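Local atomic coordinates of tailspike protein (PDB entry 3RIQ), a protein that probably binds the lipopolysaccharide of Salmonella as the receptor-binding part of a phage tailspike and cleaves it as an endorhamnosidase. Residues F519-I529 against D535-L543; G234-V243 against L265-Q274. All blocks are in the same frame, centred on the assembly; numbering follows the deposited sequence.

Contact 1 of 2, residues F519-I529 against D535-L543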
loop_
_atom_site.group_PDB
_atom_site.type_symbol
_atom_site.label_atom_id
_atom_site.label_comp_id
_atom_site.label_asym_id
_atom_site.label_seq_id
_atom_site.Cartn_x
_atom_site.Cartn_y
_atom_site.Cartn_z
ATOM N N PHE A 519 -5.119 56.908 -4.400
ATOM C CA PHE A 519 -6.218 57.859 -4.433
ATOM C C PHE A 519 -6.902 57.960 -3.064
ATOM O O PHE A 519 -6.937 57.003 -2.289
ATOM C CB PHE A 519 -7.270 57.453 -5.465
ATOM C CG PHE A 519 -6.814 57.593 -6.912
ATOM C CD1 PHE A 519 -6.022 56.623 -7.539
ATOM C CD2 PHE A 519 -7.221 58.704 -7.658
ATOM C CE1 PHE A 519 -5.649 56.786 -8.902
ATOM C CE2 PHE A 519 -6.861 58.851 -8.999
ATOM C CZ PHE A 519 -6.061 57.901 -9.610
ATOM N N PHE A 520 -7.447 59.134 -2.776
ATOM C CA PHE A 520 -8.220 59.306 -1.557
ATOM C C PHE A 520 -9.210 60.444 -1.697
ATOM O O PHE A 520 -9.070 61.312 -2.574
ATOM C CB PHE A 520 -7.297 59.551 -0.345
ATOM C CG PHE A 520 -6.580 60.880 -0.383
ATOM C CD1 PHE A 520 -5.365 61.025 -1.071
ATOM C CD2 PHE A 520 -7.120 61.986 0.292
ATOM C CE1 PHE A 520 -4.712 62.277 -1.072
ATOM C CE2 PHE A 520 -6.485 63.218 0.283
ATOM C CZ PHE A 520 -5.280 63.370 -0.369
ATOM N N PHE A 521 -10.216 60.417 -0.836
ATOM C CA PHE A 521 -11.173 61.524 -0.722
ATOM C C PHE A 521 -10.831 62.483 0.412
ATOM O O PHE A 521 -10.600 62.056 1.543
ATOM C CB PHE A 521 -12.585 60.989 -0.543
ATOM C CG PHE A 521 -13.150 60.331 -1.781
ATOM C CD1 PHE A 521 -13.142 58.931 -1.921
ATOM C CD2 PHE A 521 -13.669 61.109 -2.818
ATOM C CE1 PHE A 521 -13.667 58.314 -3.080
ATOM C CE2 PHE A 521 -14.185 60.499 -3.988
ATOM C CZ PHE A 521 -14.177 59.097 -4.112
ATOM N N GLY A 522 -10.843 63.780 0.089
ATOM C CA GLY A 522 -10.581 64.862 1.036
ATOM C C GLY A 522 -11.793 65.149 1.910
ATOM O O GLY A 522 -12.810 64.460 1.809
ATOM N N THR A 523 -11.694 66.168 2.762
ATOM C CA THR A 523 -12.735 66.435 3.784
ATOM C C THR A 523 -14.071 66.888 3.224
ATOM O O THR A 523 -15.104 66.769 3.905
ATOM C CB THR A 523 -12.297 67.486 4.819
ATOM O OG1 THR A 523 -11.886 68.676 4.134
ATOM C CG2 THR A 523 -11.161 66.955 5.681
ATOM N N ASP A 524 -14.047 67.428 2.008
ATOM C CA ASP A 524 -15.275 67.741 1.285
ATOM C C ASP A 524 -15.480 66.820 0.076
ATOM O O ASP A 524 -16.028 67.245 -0.946
ATOM C CB ASP A 524 -15.293 69.218 0.864
ATOM N N ASP A 525 -15.051 65.556 0.201
ATOM C CA ASP A 525 -15.208 64.557 -0.864
ATOM C C ASP A 525 -14.436 64.828 -2.160
ATOM O O ASP A 525 -14.764 64.238 -3.193
ATOM C CB ASP A 525 -16.690 64.364 -1.226
ATOM C CG ASP A 525 -17.482 63.683 -0.131
ATOM O OD1 ASP A 525 -16.952 62.728 0.482
ATOM O OD2 ASP A 525 -18.642 64.110 0.094
ATOM N N GLU A 526 -13.434 65.709 -2.118
ATOM C CA GLU A 526 -12.593 66.003 -3.290
ATOM C C GLU A 526 -11.705 64.779 -3.569
ATOM O O GLU A 526 -11.033 64.297 -2.651
ATOM C CB GLU A 526 -11.693 67.229 -3.029
ATOM C CG GLU A 526 -12.394 68.490 -2.511
ATOM C CD GLU A 526 -12.363 68.621 -0.987
ATOM O OE1 GLU A 526 -12.315 67.583 -0.253
ATOM O OE2 GLU A 526 -12.390 69.785 -0.528
ATOM N N LEU A 527 -11.732 64.255 -4.801
ATOM C CA LEU A 527 -10.825 63.164 -5.166
ATOM C C LEU A 527 -9.414 63.707 -5.416
ATOM O O LEU A 527 -9.244 64.689 -6.150
ATOM C CB LEU A 527 -11.333 62.397 -6.397
ATOM C CG LEU A 527 -10.504 61.149 -6.784
ATOM C CD1 LEU A 527 -10.626 60.020 -5.750
ATOM C CD2 LEU A 527 -10.927 60.619 -8.146
ATOM N N ARG A 528 -8.427 63.057 -4.792
ATOM C CA ARG A 528 -7.044 63.484 -4.842
ATOM C C ARG A 528 -6.133 62.288 -4.993
ATOM O O ARG A 528 -6.528 61.135 -4.703
ATOM C CB ARG A 528 -6.688 64.219 -3.546
ATOM C CG ARG A 528 -7.377 65.571 -3.417
ATOM C CD ARG A 528 -6.996 66.280 -2.142
ATOM N NE ARG A 528 -7.824 67.476 -2.032
ATOM C CZ ARG A 528 -8.181 68.049 -0.887
ATOM N NH1 ARG A 528 -7.784 67.541 0.279
ATOM N NH2 ARG A 528 -8.957 69.130 -0.912
ATOM N N ILE A 529 -4.902 62.579 -5.419
ATOM C CA ILE A 529 -3.875 61.557 -5.569
ATOM C C ILE A 529 -2.719 61.943 -4.675
ATOM O O ILE A 529 -2.187 63.038 -4.832
ATOM C CB ILE A 529 -3.362 61.480 -7.031
ATOM C CG1 ILE A 529 -4.518 61.144 -7.996
ATOM C CG2 ILE A 529 -2.166 60.490 -7.147
ATOM C CD1 ILE A 529 -4.139 61.298 -9.480
ATOM N N ASP A 535 12.171 59.864 -5.929
ATOM C CA ASP A 535 13.157 60.203 -4.899
ATOM C C ASP A 535 12.612 60.042 -3.474
ATOM O O ASP A 535 13.334 60.317 -2.510
ATOM C CB ASP A 535 13.759 61.605 -5.133
ATOM C CG ASP A 535 12.761 62.729 -4.910
ATOM O OD1 ASP A 535 11.599 62.447 -4.567
ATOM O OD2 ASP A 535 13.130 63.915 -5.101
ATOM N N GLY A 536 11.368 59.569 -3.331
ATOM C CA GLY A 536 10.783 59.329 -1.996
ATOM C C GLY A 536 10.026 60.508 -1.391
ATOM O O GLY A 536 9.349 60.350 -0.367
ATOM N N THR A 537 10.115 61.681 -2.017
ATOM C CA THR A 537 9.331 62.839 -1.566
ATOM C C THR A 537 7.899 62.767 -2.115
ATOM O O THR A 537 7.611 61.974 -3.016
ATOM C CB THR A 537 9.971 64.176 -1.969
ATOM O OG1 THR A 537 10.037 64.278 -3.399
ATOM C CG2 THR A 537 11.383 64.269 -1.386
ATOM N N PHE A 538 7.029 63.620 -1.591
ATOM C CA PHE A 538 5.601 63.538 -1.861
ATOM C C PHE A 538 5.007 64.822 -2.432
ATOM O O PHE A 538 5.428 65.943 -2.063
ATOM C CB PHE A 538 4.860 63.232 -0.556
ATOM C CG PHE A 538 5.133 61.858 0.009
ATOM C CD1 PHE A 538 6.211 61.648 0.866
ATOM C CD2 PHE A 538 4.273 60.781 -0.273
ATOM C CE1 PHE A 538 6.476 60.384 1.400
ATOM C CE2 PHE A 538 4.515 59.500 0.280
ATOM C CZ PHE A 538 5.634 59.306 1.109
ATOM N N VAL A 539 4.000 64.646 -3.297
ATOM C CA VAL A 539 3.138 65.739 -3.755
ATOM C C VAL A 539 1.707 65.215 -3.836
ATOM O O VAL A 539 1.466 64.000 -3.972
ATOM C CB VAL A 539 3.565 66.329 -5.142
ATOM C CG1 VAL A 539 4.826 67.236 -4.991
ATOM C CG2 VAL A 539 3.787 65.227 -6.197
ATOM N N THR A 540 0.759 66.133 -3.715
ATOM C CA THR A 540 -0.641 65.767 -3.814
ATOM C C THR A 540 -1.267 66.494 -4.995
ATOM O O THR A 540 -1.146 67.734 -5.113
ATOM C CB THR A 540 -1.375 66.123 -2.510
ATOM O OG1 THR A 540 -0.820 65.350 -1.434
ATOM C CG2 THR A 540 -2.890 65.833 -2.634
ATOM N N TYR A 541 -1.950 65.744 -5.849
ATOM C CA TYR A 541 -2.722 66.310 -6.960
ATOM C C TYR A 541 -4.191 66.349 -6.613
ATOM O O TYR A 541 -4.717 65.397 -6.057
ATOM C CB TYR A 541 -2.514 65.449 -8.203
ATOM C CG TYR A 541 -1.132 65.571 -8.777
ATOM C CD1 TYR A 541 -0.111 64.701 -8.372
ATOM C CD2 TYR A 541 -0.842 66.539 -9.756
ATOM C CE1 TYR A 541 1.175 64.831 -8.871
ATOM C CE2 TYR A 541 0.437 66.658 -10.284
ATOM C CZ TYR A 541 1.440 65.797 -9.835
ATOM O OH TYR A 541 2.708 65.886 -10.352
ATOM N N SER A 542 -4.839 67.474 -6.908
ATOM C CA SER A 542 -6.285 67.563 -6.786
ATOM C C SER A 542 -6.863 67.453 -8.190
ATOM O O SER A 542 -6.288 67.970 -9.150
ATOM C CB SER A 542 -6.683 68.888 -6.112
ATOM O OG SER A 542 -6.333 68.866 -4.711
ATOM N N LEU A 543 -7.955 66.721 -8.344
ATOM C CA LEU A 543 -8.516 66.567 -9.683
ATOM C C LEU A 543 -9.589 67.603 -9.912
ATOM O O LEU A 543 -10.118 68.174 -8.939
ATOM C CB LEU A 543 -9.042 65.155 -9.904
ATOM C CG LEU A 543 -7.884 64.153 -9.823
ATOM C CD1 LEU A 543 -8.357 62.721 -9.863
ATOM C CD2 LEU A 543 -6.856 64.427 -10.928
ATOM O OXT LEU A 543 -9.908 67.875 -11.077
#
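Ile529 and Tyr541 form an antiparallel hydrogen-bonded pair, with Ile529 N to Tyr541 O and Tyr541 N to Ile529 O both 2.9 Å, where strands 527-529 and 538-542 run at 150° to each other. Beyond the neighbouring non-hydrogen-bonded pair Arg528-Ser542, Leu543 N adds a longer bond of 3.3 Å to Leu527 O. On the face of Ile529 and Tyr541 the contact is apolar: their CB atoms are 4.2 Å apart. Leu527 and Leu543 lie side by side and point the same way, CD2 of Leu527 3.7 Å from CD1 of Leu543, and that same CD1 reaches the edge of the Phe519 ring. On the other face the extended chain of Arg528 runs past Ser542, its CG 3.7 Å from Ser542 OG, while its CB lies over one face of the Phe520 ring, offset toward the rim. With chi1 at 68°, the Phe520 ring sits between its own backbone N and carbonyl carbon, and CZ meets Thr540 CG2 at 4.1 Å. Tyr541 OH is hydrogen-bonded to Leu527 N of the third subunit, and Leu543 packs on Leu543 of that subunit. The arrangement is an antiparallel beta hairpin, strands 527-532 and 538-542, completing a three-stranded meander at the C-terminal end of the trimer.

Contact 2 of 2, residues G234-V243 against L265-Q274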
loop_
_atom_site.group_PDB
_atom_site.type_symbol
_atom_site.label_atom_id
_atom_site.label_comp_id
_atom_site.label_asym_id
_atom_site.label_seq_id
_atom_site.Cartn_x
_atom_site.Cartn_y
_atom_site.Cartn_z
ATOM N N GLY A 234 4.555 -10.171 16.389
ATOM C CA GLY A 234 3.412 -9.350 15.973
ATOM C C GLY A 234 2.392 -10.094 15.152
ATOM O O GLY A 234 2.188 -11.295 15.342
ATOM N N VAL A 235 1.718 -9.375 14.253
ATOM C CA VAL A 235 0.610 -9.960 13.484
ATOM C C VAL A 235 0.730 -9.506 12.036
ATOM O O VAL A 235 0.927 -8.315 11.769
ATOM C CB VAL A 235 -0.785 -9.515 14.021
ATOM C CG1 VAL A 235 -1.900 -10.117 13.170
ATOM C CG2 VAL A 235 -0.933 -9.865 15.513
ATOM N N ARG A 236 0.556 -10.457 11.097
ATOM C CA ARG A 236 0.583 -10.127 9.659
ATOM C C ARG A 236 -0.544 -10.838 8.924
ATOM O O ARG A 236 -0.800 -12.013 9.224
ATOM C CB ARG A 236 1.941 -10.503 9.044
ATOM C CG ARG A 236 2.015 -10.238 7.539
ATOM C CD ARG A 236 3.417 -10.339 6.968
ATOM N NE ARG A 236 4.154 -11.587 7.231
ATOM C CZ ARG A 236 4.121 -12.667 6.443
ATOM N NH1 ARG A 236 3.278 -12.704 5.399
ATOM N NH2 ARG A 236 4.928 -13.719 6.696
ATOM N N ASP A 237 -1.226 -10.117 8.013
ATOM C CA ASP A 237 -2.226 -10.739 7.082
ATOM C C ASP A 237 -3.362 -11.419 7.832
ATOM O O ASP A 237 -3.649 -12.610 7.587
ATOM C CB ASP A 237 -1.557 -11.762 6.158
ATOM C CG ASP A 237 -0.522 -11.151 5.244
ATOM O OD1 ASP A 237 -0.627 -9.954 4.921
ATOM O OD2 ASP A 237 0.399 -11.895 4.819
ATOM N N LEU A 238 -4.005 -10.689 8.750
ATOM C CA LEU A 238 -5.110 -11.253 9.541
ATOM C C LEU A 238 -6.399 -10.470 9.275
ATOM O O LEU A 238 -6.371 -9.239 9.130
ATOM C CB LEU A 238 -4.770 -11.135 11.045
ATOM C CG LEU A 238 -5.837 -11.657 12.006
ATOM C CD1 LEU A 238 -5.969 -13.181 11.918
ATOM C CD2 LEU A 238 -5.502 -11.215 13.436
ATOM N N ILE A 239 -7.520 -11.182 9.235
ATOM C CA ILE A 239 -8.863 -10.533 9.291
ATOM C C ILE A 239 -9.387 -10.768 10.705
ATOM O O ILE A 239 -9.451 -11.917 11.148
ATOM C CB ILE A 239 -9.834 -11.128 8.235
ATOM C CG1 ILE A 239 -9.285 -10.898 6.819
ATOM C CG2 ILE A 239 -11.210 -10.520 8.418
ATOM C CD1 ILE A 239 -10.044 -11.626 5.741
ATOM N N SER A 240 -9.761 -9.703 11.410
ATOM C CA SER A 240 -10.322 -9.783 12.770
ATOM C C SER A 240 -11.769 -9.337 12.654
ATOM O O SER A 240 -12.033 -8.163 12.291
ATOM C CB SER A 240 -9.548 -8.835 13.682
ATOM O OG SER A 240 -10.148 -8.769 14.960
ATOM N N TYR A 241 -12.708 -10.255 12.907
ATOM C CA TYR A 241 -14.126 -9.992 12.594
ATOM C C TYR A 241 -15.018 -10.018 13.820
ATOM O O TYR A 241 -15.150 -11.069 14.470
ATOM C CB TYR A 241 -14.605 -11.082 11.617
ATOM C CG TYR A 241 -16.100 -11.084 11.329
ATOM C CD1 TYR A 241 -16.750 -9.971 10.746
ATOM C CD2 TYR A 241 -16.859 -12.233 11.611
ATOM C CE1 TYR A 241 -18.129 -10.004 10.467
ATOM C CE2 TYR A 241 -18.250 -12.279 11.333
ATOM C CZ TYR A 241 -18.859 -11.150 10.750
ATOM O OH TYR A 241 -20.206 -11.145 10.429
ATOM N N ARG A 242 -15.596 -8.870 14.147
ATOM C CA ARG A 242 -16.593 -8.775 15.243
ATOM C C ARG A 242 -16.128 -9.288 16.615
ATOM O O ARG A 242 -16.924 -9.889 17.403
ATOM C CB ARG A 242 -17.921 -9.434 14.831
ATOM C CG ARG A 242 -18.636 -8.593 13.790
ATOM C CD ARG A 242 -19.924 -9.279 13.354
ATOM N NE ARG A 242 -20.668 -8.456 12.411
ATOM C CZ ARG A 242 -21.844 -8.814 11.917
ATOM N NH1 ARG A 242 -22.420 -9.948 12.356
ATOM N NH2 ARG A 242 -22.475 -8.017 11.062
ATOM N N VAL A 243 -14.861 -9.028 16.920
ATOM C CA VAL A 243 -14.411 -9.335 18.282
ATOM C C VAL A 243 -15.045 -8.366 19.298
ATOM O O VAL A 243 -15.458 -7.236 18.970
ATOM C CB VAL A 243 -12.850 -9.384 18.415
ATOM C CG1 VAL A 243 -12.303 -10.351 17.388
ATOM C CG2 VAL A 243 -12.222 -8.009 18.288
ATOM N N LEU A 265 7.087 -4.507 18.016
ATOM C CA LEU A 265 6.356 -5.515 17.237
ATOM C C LEU A 265 6.032 -4.948 15.855
ATOM O O LEU A 265 6.133 -3.716 15.624
ATOM C CB LEU A 265 5.053 -5.904 17.964
ATOM C CG LEU A 265 5.297 -6.522 19.357
ATOM C CD1 LEU A 265 3.960 -6.705 20.102
ATOM C CD2 LEU A 265 6.019 -7.884 19.259
ATOM N N VAL A 266 5.634 -5.842 14.944
ATOM C CA VAL A 266 5.173 -5.449 13.607
ATOM C C VAL A 266 3.724 -5.872 13.421
ATOM O O VAL A 266 3.375 -7.042 13.678
ATOM C CB VAL A 266 6.028 -6.132 12.503
ATOM C CG1 VAL A 266 5.468 -5.763 11.098
ATOM C CG2 VAL A 266 7.499 -5.726 12.616
ATOM N N PHE A 267 2.884 -4.916 13.010
ATOM C CA PHE A 267 1.496 -5.182 12.663
ATOM C C PHE A 267 1.355 -4.775 11.206
ATOM O O PHE A 267 1.413 -3.566 10.892
ATOM C CB PHE A 267 0.549 -4.365 13.560
ATOM C CG PHE A 267 0.739 -4.647 15.036
ATOM C CD1 PHE A 267 0.094 -5.731 15.629
ATOM C CD2 PHE A 267 1.632 -3.875 15.830
ATOM C CE1 PHE A 267 0.275 -6.004 16.990
ATOM C CE2 PHE A 267 1.831 -4.169 17.203
ATOM C CZ PHE A 267 1.148 -5.231 17.774
ATOM N N ASP A 268 1.186 -5.776 10.332
ATOM C CA ASP A 268 1.212 -5.556 8.880
ATOM C C ASP A 268 0.008 -6.232 8.219
ATOM O O ASP A 268 -0.083 -7.461 8.237
ATOM C CB ASP A 268 2.538 -6.108 8.303
ATOM C CG ASP A 268 2.587 -6.105 6.768
ATOM O OD1 ASP A 268 1.846 -5.344 6.107
ATOM O OD2 ASP A 268 3.428 -6.862 6.215
ATOM N N ASN A 269 -0.885 -5.440 7.627
ATOM C CA ASN A 269 -2.026 -5.968 6.884
ATOM C C ASN A 269 -3.030 -6.652 7.786
ATOM O O ASN A 269 -3.212 -7.888 7.758
ATOM C CB ASN A 269 -1.603 -6.884 5.732
ATOM C CG ASN A 269 -2.749 -7.130 4.756
ATOM O OD1 ASN A 269 -3.752 -6.429 4.831
ATOM N ND2 ASN A 269 -2.643 -8.151 3.910
ATOM N N ILE A 270 -3.692 -5.837 8.581
ATOM C CA ILE A 270 -4.756 -6.297 9.442
ATOM C C ILE A 270 -6.019 -5.622 8.940
ATOM O O ILE A 270 -6.029 -4.411 8.733
ATOM C CB ILE A 270 -4.492 -5.947 10.905
ATOM C CG1 ILE A 270 -3.186 -6.621 11.378
ATOM C CG2 ILE A 270 -5.737 -6.347 11.796
ATOM C CD1 ILE A 270 -2.694 -6.186 12.722
ATOM N N THR A 271 -7.065 -6.421 8.733
ATOM C CA THR A 271 -8.398 -5.951 8.337
ATOM C C THR A 271 -9.309 -6.193 9.524
ATOM O O THR A 271 -9.536 -7.366 9.882
ATOM C CB THR A 271 -8.934 -6.797 7.137
ATOM O OG1 THR A 271 -8.044 -6.639 6.028
ATOM C CG2 THR A 271 -10.358 -6.397 6.764
ATOM N N THR A 272 -9.850 -5.126 10.116
ATOM C CA THR A 272 -10.734 -5.286 11.290
ATOM C C THR A 272 -12.120 -4.837 10.925
ATOM O O THR A 272 -12.311 -3.702 10.468
ATOM C CB THR A 272 -10.254 -4.480 12.489
ATOM O OG1 THR A 272 -8.920 -4.867 12.814
ATOM C CG2 THR A 272 -11.177 -4.741 13.700
ATOM N N ILE A 273 -13.069 -5.744 11.068
ATOM C CA ILE A 273 -14.465 -5.461 10.714
ATOM C C ILE A 273 -15.357 -5.483 11.955
ATOM O O ILE A 273 -15.494 -6.526 12.582
ATOM C CB ILE A 273 -14.976 -6.533 9.713
ATOM C CG1 ILE A 273 -14.153 -6.479 8.391
ATOM C CG2 ILE A 273 -16.505 -6.357 9.464
ATOM C CD1 ILE A 273 -14.352 -7.704 7.417
ATOM N N GLN A 274 -15.965 -4.343 12.302
ATOM C CA GLN A 274 -16.992 -4.261 13.360
ATOM C C GLN A 274 -16.561 -4.833 14.709
ATOM O O GLN A 274 -17.340 -5.527 15.367
ATOM C CB GLN A 274 -18.307 -4.882 12.899
ATOM C CG GLN A 274 -18.932 -4.087 11.747
ATOM C CD GLN A 274 -20.232 -4.716 11.270
ATOM O OE1 GLN A 274 -20.326 -5.951 11.067
ATOM N NE2 GLN A 274 -21.248 -3.886 11.095
HETATM O O HOH W 1 1.681 -8.726 4.069
HETATM O O HOH W 2 -5.807 -8.259 6.202
HETATM O O HOH W 3 -18.067 -6.609 17.908
#
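The Tyr241 ring has Arg242 CG over one face, 3.6 Å above the plane and offset toward the rim, and Ile273 CG2 at its edge, 3.8 Å from CD1. Tyr241 OH in turn lies over one face of the Arg242 guanidinium, whose edge is taken by Gln274 OE1. These residues lie at the ends of strands in two successive turns of a right-handed parallel beta-helix: strands 234-236 and 266-268 run nearly parallel, as do strands 238-241 and 270-273, and both segments turn a corner at the aligned pair Asp237-Asn269. There Asn269 ND2 donates to Asp237 OD1 at 2.9 Å, on the anti side but tilted out of the carboxylate plane, with the carboxylate and amide planes 82° apart; Asn269 OD1 accepts from Arg313 of the second subunit. Asp237 OD2 also forms a salt bridge with Arg236 NH1. On the face bearing Val235 and Ile270, the two side chains cross at about a right angle, Val235 CG1 4.0 Å from Ile270 CD1. The extended chains of Arg242 and Gln274 run alongside each other, which brings both NE (2.9 Å) and NH2 (3.0 Å) of Arg242 to Gln274 OE1. That oxygen lies in the guanidinium plane, whereas NE stands 37° out of the Gln274 carbonyl plane.

Contact 2 precedes contact 1 along the chain, and the two do not touch: their centres are 73 Å apart and their nearest atoms about 62 Å. The centre of contact 2 is about 10 Å from the centre of the chain, within the parallel beta-helix, whereas that of contact 1 is about 64 Å from it, in the antiparallel C-terminal end. Their pairing differs accordingly, parallel between successive turns in residues 234-243 and 265-274, antiparallel in the hairpin of strands 527-532 and 538-542. Both nevertheless meet the second and third subunits, so the trimer is joined at two widely separated levels.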